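Local structure of lipoprotein (Clostridium difficile, 4OTE) at residues N199-R204 with K214-V219. The protein is a lipoprotein that probably serves as the extracytoplasmic methionine-binding component of a transporter and is held here with selenomethionine in its pocket. Numbering follows the deposited sequence.
Sequences NLLAFR and KVLQDV. With MSE (selenomethionine), chain C.
L201 and F203 of strand 199-204 meet L216 and Q217 of helix 211-220 where that helix packs on the mixed sheet of one lobe of this two-lobed periplasmic-binding-protein fold. The axes of the two short segments, 199-204 and 214-219, run nearly antiparallel, 172° apart and 9.9 Å at closest approach. L201 has the largest share of the contact, followed by Q217. A chi1 of -164° turns the side chain of L201 away from its backbone N, and CD2 of L201 comes to lie 3.8 Å from CB of L216. The two leucines cross at about a right angle, and CD1 of L216 also lies against CD2 of L201. CG of Q217 meets CD2 of L201 from its own side, also at 3.8 Å, so one branch of L201 sits against two successive residues of the helix. A56 of strand 56-58 touches both leucines, and I27 of helix 24-29 packs on L216.

Q217 leaves the helix with an extended chain beyond CG, which carries its amide over to the strand. There it stands across F203, the ring and amide planes 72° apart, with NE2 of Q217 approaching CE2 of F203 obliquely at 4.0 Å. M77 of strand 76-84 packs on the same phenylalanine. The amide oxygen has two partners: OE1 of Q217 takes a hydrogen bond from the backbone N of K80, on strand 76-84, and another from a water, which should fix the rotation of the amide. At its N-terminal end strand 199-204 reaches the ligand pocket through N199, one of the residues lining the selenomethionine site. No direct hydrogen bond joins helix and strand; the polar link is that water, which accepts from L201 N at 2.8 Å and donates to Q217 OE1 at 2.9 Å.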
# COMPACT_ATOMS: atom_id res chain seq x y z
N ASN A 199 2.03 0.21 -6.59
CA ASN A 199 3.12 -0.51 -5.96
C ASN A 199 4.04 -1.06 -7.05
O ASN A 199 3.61 -1.28 -8.18
CB ASN A 199 2.61 -1.66 -5.09
CG ASN A 199 1.87 -1.16 -3.85
OD1 ASN A 199 1.32 -0.06 -3.84
ND2 ASN A 199 1.86 -1.98 -2.81
N LEU A 200 5.30 -1.27 -6.69
CA LEU A 200 6.31 -1.64 -7.67
C LEU A 200 7.53 -2.25 -7.02
O LEU A 200 7.72 -2.16 -5.81
CB LEU A 200 6.69 -0.41 -8.52
CG LEU A 200 6.73 0.96 -7.84
CD1 LEU A 200 7.87 1.07 -6.84
CD2 LEU A 200 6.82 2.07 -8.87
N LEU A 201 8.35 -2.90 -7.84
CA LEU A 201 9.62 -3.42 -7.40
C LEU A 201 10.57 -2.24 -7.19
O LEU A 201 10.58 -1.29 -7.98
CB LEU A 201 10.19 -4.38 -8.43
CG LEU A 201 11.32 -5.29 -7.95
CD1 LEU A 201 10.78 -6.42 -7.08
CD2 LEU A 201 12.09 -5.85 -9.14
N ALA A 202 11.32 -2.28 -6.09
CA ALA A 202 12.35 -1.29 -5.82
C ALA A 202 13.69 -2.00 -5.69
O ALA A 202 13.76 -3.15 -5.25
CB ALA A 202 12.03 -0.52 -4.55
N PHE A 203 14.76 -1.31 -6.09
CA PHE A 203 16.08 -1.91 -6.11
C PHE A 203 17.14 -0.83 -6.04
O PHE A 203 16.84 0.35 -6.25
CB PHE A 203 16.27 -2.76 -7.37
CG PHE A 203 15.68 -2.15 -8.61
CD1 PHE A 203 16.38 -1.18 -9.32
CD2 PHE A 203 14.43 -2.53 -9.06
CE1 PHE A 203 15.84 -0.60 -10.46
CE2 PHE A 203 13.88 -1.96 -10.19
CZ PHE A 203 14.58 -0.99 -10.90
N ARG A 204 18.36 -1.22 -5.71
CA ARG A 204 19.47 -0.27 -5.65
C ARG A 204 19.73 0.28 -7.05
O ARG A 204 19.70 -0.46 -8.04
CB ARG A 204 20.73 -0.92 -5.08
CG ARG A 204 20.63 -1.29 -3.61
CD ARG A 204 21.92 -1.93 -3.11
NE ARG A 204 22.21 -3.19 -3.80
CZ ARG A 204 21.69 -4.37 -3.49
NH1 ARG A 204 20.84 -4.51 -2.48
NH2 ARG A 204 22.04 -5.45 -4.20
N LYS A 214 15.90 -7.37 -14.11
CA LYS A 214 15.26 -7.58 -15.40
C LYS A 214 14.36 -8.82 -15.39
O LYS A 214 13.22 -8.76 -15.87
CB LYS A 214 16.35 -7.73 -16.46
CG LYS A 214 15.87 -7.73 -17.89
CD LYS A 214 17.07 -7.70 -18.82
CE LYS A 214 16.96 -8.77 -19.89
NZ LYS A 214 15.77 -8.56 -20.74
N VAL A 215 14.86 -9.92 -14.84
CA VAL A 215 14.07 -11.16 -14.73
C VAL A 215 12.83 -10.94 -13.86
O VAL A 215 11.74 -11.37 -14.21
CB VAL A 215 14.91 -12.33 -14.18
CG1 VAL A 215 14.03 -13.44 -13.61
CG2 VAL A 215 15.82 -12.89 -15.26
N LEU A 216 13.01 -10.26 -12.73
CA LEU A 216 11.91 -10.01 -11.80
C LEU A 216 10.82 -9.15 -12.42
O LEU A 216 9.64 -9.45 -12.27
CB LEU A 216 12.42 -9.34 -10.52
CG LEU A 216 13.10 -10.23 -9.49
CD1 LEU A 216 13.66 -9.37 -8.37
CD2 LEU A 216 12.14 -11.27 -8.93
N GLN A 217 11.22 -8.09 -13.11
CA GLN A 217 10.24 -7.19 -13.71
C GLN A 217 9.57 -7.81 -14.93
O GLN A 217 8.44 -7.46 -15.25
CB GLN A 217 10.87 -5.84 -14.04
CG GLN A 217 11.25 -5.06 -12.78
CD GLN A 217 11.29 -3.57 -13.00
OE1 GLN A 217 10.43 -2.84 -12.51
NE2 GLN A 217 12.30 -3.11 -13.73
N ASP A 218 10.25 -8.75 -15.59
CA ASP A 218 9.64 -9.53 -16.67
C ASP A 218 8.50 -10.39 -16.12
O ASP A 218 7.37 -10.29 -16.60
CB ASP A 218 10.67 -10.41 -17.38
CG ASP A 218 11.41 -9.68 -18.49
OD1 ASP A 218 11.06 -8.51 -18.77
OD2 ASP A 218 12.34 -10.27 -19.08
N VAL A 219 8.78 -11.21 -15.11
CA VAL A 219 7.76 -12.11 -14.58
C VAL A 219 6.65 -11.34 -13.87
O VAL A 219 5.50 -11.77 -13.90
CB VAL A 219 8.34 -13.21 -13.66
CG1 VAL A 219 9.46 -13.96 -14.37
CG2 VAL A 219 8.81 -12.65 -12.33
N MSE C . 0.09 -1.38 -0.37
CA MSE C . 0.25 0.00 0.20
C MSE C . -0.63 0.93 -0.56
O MSE C . -0.54 1.03 -1.79
OXT MSE C . -1.46 1.61 0.06
CB MSE C . 1.69 0.52 0.12
CG MSE C . 1.84 1.86 0.85
SE MSE C . 3.65 2.60 0.57
CE MSE C . 4.61 1.33 1.71
O HOH W 1 8.23 -3.15 -10.67